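PDB 6IDY: lipase aflb from Neosartorya fumigata, which probably hydrolyses ester bonds of lipids, as expected of a lipase with an alpha/beta-hydrolase fold, and carries a bound calcium ion. Local coordinates for residues Ala170-Thr175 with Leu415-Ala420; Pro118-Gln123 with Ile216-Ala221. All blocks are in the same frame, centred on the assembly; numbering follows the deposited sequence.

Contact 1 of 2, residues Ala170-Thr175 with Leu415-Ala420; sequences ATPAGT and LLIALA
I417 reaches from its helix into the bend of A170-T175 and meets it with both branches. At CB, a chi1 of -68° sets CG1 beside the backbone N and turns the CG2 methyl anti to it; this methyl packs on P172 CD at 3.7 Å, and beyond it lies T171 CG2, a looser neighbour. The other branch runs through CG1 to CD1, which ends against the methyl CG2 of T175, again 3.7 Å away, so one side chain spans the loop and the first turn of the helix behind it. A418, the next residue, meets A170 and T171. Its CB is 3.9 Å from A170 CB and 3.6 Å from T171 OG1, a hydroxyl already hydrogen-bonded to T169 O. The backbones also come close, A418 CA lying 3.4 Å from A170 O in a nearly straight CA-H...O contact (161°); in the other direction the methyl A170 CB rests 3.4 Å from A418 O. Small residues at 170 and 418 permit this approach, with CA atoms 4.5 Å apart. The result is a buried junction between helix 414-424 and the loop that leads from strand 161-166 into helix 173-178; helix 16-24 touches I417 through L16, and helix 81-90 packs on L415 and L419.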
ATOM      1  N   ALA A 170       3.316   1.881  -7.285  1.00 22.43           N
ATOM      2  CA  ALA A 170       3.577   1.035  -8.451  1.00 22.26           C
ATOM      3  C   ALA A 170       2.884  -0.334  -8.441  1.00 26.15           C
ATOM      4  O   ALA A 170       3.168  -1.164  -9.307  1.00 25.34           O
ATOM      5  CB  ALA A 170       5.082   0.865  -8.615  1.00 22.96           C
ATOM      6  N   THR A 171       1.988  -0.577  -7.473  1.00 22.79           N
ATOM      7  CA  THR A 171       1.359  -1.889  -7.347  1.00 23.30           C
ATOM      8  C   THR A 171      -0.165  -1.780  -7.317  1.00 25.71           C
ATOM      9  O   THR A 171      -0.698  -1.082  -6.453  1.00 24.29           O
ATOM     10  CB  THR A 171       1.948  -2.667  -6.146  1.00 31.18           C
ATOM     11  OG1 THR A 171       3.304  -2.267  -5.912  1.00 29.46           O
ATOM     12  CG2 THR A 171       1.908  -4.177  -6.357  1.00 31.85           C
ATOM     13  N   PRO A 172      -0.875  -2.431  -8.272  1.00 23.23           N
ATOM     14  CA  PRO A 172      -2.350  -2.359  -8.273  1.00 23.20           C
ATOM     15  C   PRO A 172      -2.949  -2.988  -7.020  1.00 25.32           C
ATOM     16  O   PRO A 172      -2.406  -3.962  -6.508  1.00 24.07           O
ATOM     17  CB  PRO A 172      -2.758  -3.143  -9.531  1.00 25.49           C
ATOM     18  CG  PRO A 172      -1.526  -3.277 -10.340  1.00 30.65           C
ATOM     19  CD  PRO A 172      -0.387  -3.286  -9.372  1.00 25.79           C
ATOM     20  N   ALA A 173      -4.070  -2.436  -6.547  1.00 21.91           N
ATOM     21  CA  ALA A 173      -4.788  -2.889  -5.358  1.00 22.11           C
ATOM     22  C   ALA A 173      -5.222  -4.336  -5.422  1.00 27.31           C
ATOM     23  O   ALA A 173      -4.986  -5.080  -4.469  1.00 27.10           O
ATOM     24  CB  ALA A 173      -5.995  -2.000  -5.110  1.00 22.93           C
ATOM     25  N   GLY A 174      -5.849  -4.714  -6.537  1.00 24.80           N
ATOM     26  CA  GLY A 174      -6.381  -6.050  -6.765  1.00 25.80           C
ATOM     27  C   GLY A 174      -5.398  -7.155  -6.469  1.00 31.67           C
ATOM     28  O   GLY A 174      -5.683  -8.022  -5.639  1.00 31.55           O
ATOM     29  N   THR A 175      -4.218  -7.106  -7.115  1.00 29.81           N
ATOM     30  CA  THR A 175      -3.173  -8.105  -6.901  1.00 30.48           C
ATOM     31  C   THR A 175      -2.578  -7.986  -5.496  1.00 34.02           C
ATOM     32  O   THR A 175      -2.420  -9.014  -4.836  1.00 34.19           O
ATOM     33  CB  THR A 175      -2.123  -8.091  -8.024  1.00 36.80           C
ATOM     34  OG1 THR A 175      -2.781  -8.404  -9.252  1.00 35.63           O
ATOM     35  CG2 THR A 175      -1.032  -9.122  -7.801  1.00 35.54           C
ATOM     36  N   LEU A 415       6.738  -6.943  -5.608  1.00 21.95           N
ATOM     37  CA  LEU A 415       7.904  -6.131  -5.943  1.00 22.35           C
ATOM     38  C   LEU A 415       8.252  -6.247  -7.413  1.00 26.25           C
ATOM     39  O   LEU A 415       8.763  -5.291  -7.994  1.00 25.00           O
ATOM     40  CB  LEU A 415       9.112  -6.532  -5.084  1.00 23.04           C
ATOM     41  CG  LEU A 415       9.009  -6.217  -3.590  1.00 28.40           C
ATOM     42  CD1 LEU A 415      10.150  -6.837  -2.850  1.00 29.10           C
ATOM     43  CD2 LEU A 415       8.958  -4.720  -3.326  1.00 29.50           C
ATOM     44  N   LEU A 416       7.946  -7.412  -8.019  1.00 24.05           N
ATOM     45  CA  LEU A 416       8.187  -7.678  -9.439  1.00 24.44           C
ATOM     46  C   LEU A 416       7.249  -6.839 -10.302  1.00 26.78           C
ATOM     47  O   LEU A 416       7.667  -6.308 -11.328  1.00 26.60           O
ATOM     48  CB  LEU A 416       8.044  -9.175  -9.749  1.00 25.50           C
ATOM     49  CG  LEU A 416       8.890 -10.136  -8.893  1.00 31.33           C
ATOM     50  CD1 LEU A 416       8.463 -11.576  -9.126  1.00 32.23           C
ATOM     51  CD2 LEU A 416      10.393  -9.980  -9.179  1.00 34.62           C
ATOM     52  N   ILE A 417       5.997  -6.679  -9.860  1.00 23.22           N
ATOM     53  CA  ILE A 417       5.014  -5.837 -10.546  1.00 22.12           C
ATOM     54  C   ILE A 417       5.419  -4.364 -10.365  1.00 23.82           C
ATOM     55  O   ILE A 417       5.442  -3.607 -11.344  1.00 22.86           O
ATOM     56  CB  ILE A 417       3.570  -6.124 -10.052  1.00 24.46           C
ATOM     57  CG1 ILE A 417       3.118  -7.529 -10.491  1.00 25.80           C
ATOM     58  CG2 ILE A 417       2.597  -5.047 -10.552  1.00 23.88           C
ATOM     59  CD1 ILE A 417       1.858  -8.025  -9.798  1.00 32.89           C
ATOM     60  N   ALA A 418       5.776  -3.983  -9.118  1.00 19.12           N
ATOM     61  CA  ALA A 418       6.205  -2.621  -8.796  1.00 18.66           C
ATOM     62  C   ALA A 418       7.372  -2.179  -9.692  1.00 23.68           C
ATOM     63  O   ALA A 418       7.328  -1.070 -10.227  1.00 23.66           O
ATOM     64  CB  ALA A 418       6.562  -2.497  -7.320  1.00 18.43           C
ATOM     65  N   LEU A 419       8.352  -3.082  -9.941  1.00 21.12           N
ATOM     66  CA  LEU A 419       9.488  -2.781 -10.810  1.00 21.96           C
ATOM     67  C   LEU A 419       9.048  -2.576 -12.256  1.00 25.87           C
ATOM     68  O   LEU A 419       9.449  -1.587 -12.870  1.00 24.51           O
ATOM     69  CB  LEU A 419      10.599  -3.847 -10.731  1.00 22.63           C
ATOM     70  CG  LEU A 419      11.864  -3.523 -11.552  1.00 27.39           C
ATOM     71  CD1 LEU A 419      12.566  -2.270 -11.033  1.00 26.37           C
ATOM     72  CD2 LEU A 419      12.801  -4.697 -11.602  1.00 28.51           C
ATOM     73  N   ALA A 420       8.211  -3.496 -12.783  1.00 22.38           N
ATOM     74  CA  ALA A 420       7.673  -3.421 -14.139  1.00 22.17           C
ATOM     75  C   ALA A 420       6.917  -2.106 -14.352  1.00 25.55           C
ATOM     76  O   ALA A 420       7.177  -1.424 -15.338  1.00 25.48           O
ATOM     77  CB  ALA A 420       6.755  -4.604 -14.399  1.00 23.15           C
TER

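Contact 2 of 2, residues Pro118-Gln123 with Ile216-Ala221; sequences PSPKGQ and INYISA
With CG of Y218 anti to the backbone N (chi1 175°) and the ring turned roughly square to the CA-CB-CG plane (chi2 85°), the phenol swings toward the loop P118-Q123 and brings its hydroxyl there. Y218 OH donates a hydrogen bond of 2.7 Å to P118 O, landing on a lone pair in the carbonyl plane with a C=O...donor angle of 144°. The bond ties the tip of a buried tyrosine to an exposed piece of backbone, and P118 CD adds a contact of 3.6 Å to the same Y218 OH. P120 comes at the ring from its edge: its CD lies near the ring plane, 3.8 Å from Y218 CE1, and its CB is equally near Y218 CD1, the proline and the tyrosine side chains crossing at about a right angle. One turn further along the helix, A221 CB meets P120 CB at 4.3 Å and K121 O at 4.2 Å, so P120 lies against both helix residues, closely on Y218 and more loosely on A221. R144 of helix 140-145 touches P120 and Y218 as well, and I147 packs on Y218. From P118 to P120 the backbone keeps polyproline-II-like angles. An extended, proline-rich surface loop is thus pinned by a tyrosine to helix 205-223, which links strands 190-195 and 227-232 of the alpha/beta-hydrolase-type sheet and packs on strand 161-166.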
ATOM      1  N   PRO A 118     -22.894   1.605 -10.067  1.00 38.48           N
ATOM      2  CA  PRO A 118     -24.064   2.481 -10.249  1.00 39.48           C
ATOM      3  C   PRO A 118     -23.877   3.886  -9.690  1.00 43.57           C
ATOM      4  O   PRO A 118     -23.028   4.097  -8.827  1.00 41.61           O
ATOM      5  CB  PRO A 118     -25.183   1.734  -9.515  1.00 42.09           C
ATOM      6  CG  PRO A 118     -24.478   0.941  -8.470  1.00 46.02           C
ATOM      7  CD  PRO A 118     -23.173   0.526  -9.092  1.00 40.78           C
ATOM      8  N   SER A 119     -24.679   4.843 -10.186  1.00 42.35           N
ATOM      9  CA  SER A 119     -24.668   6.231  -9.719  1.00 42.34           C
ATOM     10  C   SER A 119     -25.069   6.265  -8.229  1.00 46.03           C
ATOM     11  O   SER A 119     -25.991   5.541  -7.847  1.00 45.34           O
ATOM     12  CB  SER A 119     -25.640   7.071 -10.539  1.00 46.74           C
ATOM     13  OG  SER A 119     -26.967   6.600 -10.367  1.00 57.65           O
ATOM     14  N   PRO A 120     -24.373   7.037  -7.363  1.00 43.70           N
ATOM     15  CA  PRO A 120     -24.751   7.043  -5.939  1.00 44.05           C
ATOM     16  C   PRO A 120     -26.072   7.762  -5.689  1.00 50.22           C
ATOM     17  O   PRO A 120     -26.410   8.707  -6.407  1.00 49.96           O
ATOM     18  CB  PRO A 120     -23.576   7.751  -5.258  1.00 44.65           C
ATOM     19  CG  PRO A 120     -23.007   8.630  -6.306  1.00 48.82           C
ATOM     20  CD  PRO A 120     -23.231   7.940  -7.626  1.00 44.82           C
ATOM     21  N   LYS A 121     -26.825   7.296  -4.688  1.00 48.66           N
ATOM     22  CA  LYS A 121     -28.101   7.907  -4.315  1.00 49.91           C
ATOM     23  C   LYS A 121     -27.944   8.746  -3.048  1.00 52.88           C
ATOM     24  O   LYS A 121     -27.031   8.506  -2.253  1.00 51.46           O
ATOM     25  CB  LYS A 121     -29.217   6.860  -4.179  1.00 53.87           C
ATOM     26  CG  LYS A 121     -29.842   6.484  -5.520  1.00 73.83           C
ATOM     27  CD  LYS A 121     -31.136   5.707  -5.349  1.00 87.86           C
ATOM     28  CE  LYS A 121     -31.829   5.475  -6.669  1.00102.74           C
ATOM     29  NZ  LYS A 121     -33.143   4.802  -6.490  1.00114.12           N
ATOM     30  N   GLY A 122     -28.812   9.741  -2.901  1.00 49.94           N
ATOM     31  CA  GLY A 122     -28.808  10.658  -1.769  1.00 49.33           C
ATOM     32  C   GLY A 122     -28.199  12.000  -2.118  1.00 50.94           C
ATOM     33  O   GLY A 122     -28.291  12.444  -3.269  1.00 49.82           O
ATOM     34  N   GLN A 123     -27.564  12.652  -1.120  1.00 46.41           N
ATOM     35  CA  GLN A 123     -26.918  13.955  -1.301  1.00 45.53           C
ATOM     36  C   GLN A 123     -25.753  13.858  -2.295  1.00 46.26           C
ATOM     37  O   GLN A 123     -25.054  12.836  -2.328  1.00 44.94           O
ATOM     38  CB  GLN A 123     -26.491  14.574   0.048  1.00 46.90           C
ATOM     39  CG  GLN A 123     -25.303  13.888   0.747  1.00 69.13           C
ATOM     40  CD  GLN A 123     -24.955  14.461   2.103  1.00 91.70           C
ATOM     41  OE1 GLN A 123     -25.278  15.609   2.442  1.00 91.18           O
ATOM     42  NE2 GLN A 123     -24.271  13.664   2.912  1.00 79.43           N
ATOM     43  N   ILE A 216     -14.179   7.148  -0.619  1.00 22.11           N
ATOM     44  CA  ILE A 216     -14.731   7.302   0.726  1.00 21.14           C
ATOM     45  C   ILE A 216     -16.189   7.760   0.673  1.00 25.24           C
ATOM     46  O   ILE A 216     -17.065   7.062   1.184  1.00 25.49           O
ATOM     47  CB  ILE A 216     -13.851   8.206   1.631  1.00 22.89           C
ATOM     48  CG1 ILE A 216     -12.503   7.512   1.982  1.00 22.48           C
ATOM     49  CG2 ILE A 216     -14.616   8.563   2.905  1.00 22.53           C
ATOM     50  CD1 ILE A 216     -11.410   8.482   2.578  1.00 20.68           C
ATOM     51  N   ASN A 217     -16.445   8.910   0.026  1.00 22.32           N
ATOM     52  CA  ASN A 217     -17.785   9.485  -0.081  1.00 23.31           C
ATOM     53  C   ASN A 217     -18.745   8.630  -0.896  1.00 27.74           C
ATOM     54  O   ASN A 217     -19.926   8.562  -0.555  1.00 27.69           O
ATOM     55  CB  ASN A 217     -17.721  10.919  -0.595  1.00 24.34           C
ATOM     56  CG  ASN A 217     -17.202  11.883   0.446  1.00 33.79           C
ATOM     57  OD1 ASN A 217     -17.266  11.633   1.659  1.00 25.29           O
ATOM     58  ND2 ASN A 217     -16.702  13.021   0.000  1.00 23.51           N
ATOM     59  N   TYR A 218     -18.232   7.917  -1.911  1.00 24.16           N
ATOM     60  CA  TYR A 218     -19.058   7.040  -2.735  1.00 24.51           C
ATOM     61  C   TYR A 218     -19.467   5.770  -1.985  1.00 27.61           C
ATOM     62  O   TYR A 218     -20.641   5.394  -2.028  1.00 27.81           O
ATOM     63  CB  TYR A 218     -18.376   6.715  -4.083  1.00 25.20           C
ATOM     64  CG  TYR A 218     -19.148   5.716  -4.919  1.00 26.06           C
ATOM     65  CD1 TYR A 218     -20.176   6.128  -5.761  1.00 28.44           C
ATOM     66  CD2 TYR A 218     -18.880   4.354  -4.833  1.00 26.04           C
ATOM     67  CE1 TYR A 218     -20.918   5.205  -6.501  1.00 29.94           C
ATOM     68  CE2 TYR A 218     -19.611   3.425  -5.566  1.00 27.70           C
ATOM     69  CZ  TYR A 218     -20.626   3.854  -6.402  1.00 34.00           C
ATOM     70  OH  TYR A 218     -21.326   2.924  -7.123  1.00 34.72           O
ATOM     71  N   ILE A 219     -18.503   5.093  -1.343  1.00 22.67           N
ATOM     72  CA  ILE A 219     -18.785   3.854  -0.618  1.00 22.12           C
ATOM     73  C   ILE A 219     -19.680   4.152   0.587  1.00 26.36           C
ATOM     74  O   ILE A 219     -20.618   3.396   0.838  1.00 26.07           O
ATOM     75  CB  ILE A 219     -17.496   3.048  -0.293  1.00 23.99           C
ATOM     76  CG1 ILE A 219     -16.789   2.560  -1.597  1.00 23.40           C
ATOM     77  CG2 ILE A 219     -17.744   1.891   0.687  1.00 24.29           C
ATOM     78  CD1 ILE A 219     -17.531   1.492  -2.488  1.00 24.10           C
ATOM     79  N   SER A 220     -19.460   5.295   1.260  1.00 22.72           N
ATOM     80  CA  SER A 220     -20.311   5.693   2.383  1.00 22.51           C
ATOM     81  C   SER A 220     -21.758   5.940   1.922  1.00 28.00           C
ATOM     82  O   SER A 220     -22.690   5.513   2.608  1.00 27.14           O
ATOM     83  CB  SER A 220     -19.754   6.929   3.080  1.00 24.46           C
ATOM     84  OG  SER A 220     -20.546   7.284   4.201  1.00 31.23           O
ATOM     85  N   ALA A 221     -21.936   6.593   0.751  1.00 26.57           N
ATOM     86  CA  ALA A 221     -23.255   6.913   0.182  1.00 28.00           C
ATOM     87  C   ALA A 221     -24.075   5.679  -0.191  1.00 32.51           C
ATOM     88  O   ALA A 221     -25.219   5.572   0.252  1.00 32.12           O
ATOM     89  CB  ALA A 221     -23.109   7.833  -1.020  1.00 28.84           C
TER

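In the fold
From the N terminus the chain first passes helices 16-24 and 81-90, which later pack on helix 414-424, and then runs as the loop 118-123. Contact 2 closes when helix 205-223 returns to that loop, after strands 147-148, 161-166 and 190-195. Residues 170-175 lie inside this span but find their partner only near the C terminus, so the two closures cross. The loop of contact 1 holds the remaining parallel strands, through 341-345, and the calcium site. Contact 1 ties the loop after strand 161-166 and the start of helix 173-178 to the late helix 414-424 in the interior; contact 2 ties a surface loop to helix 205-223, which packs on the sheet. Their centres are about 28 Å apart.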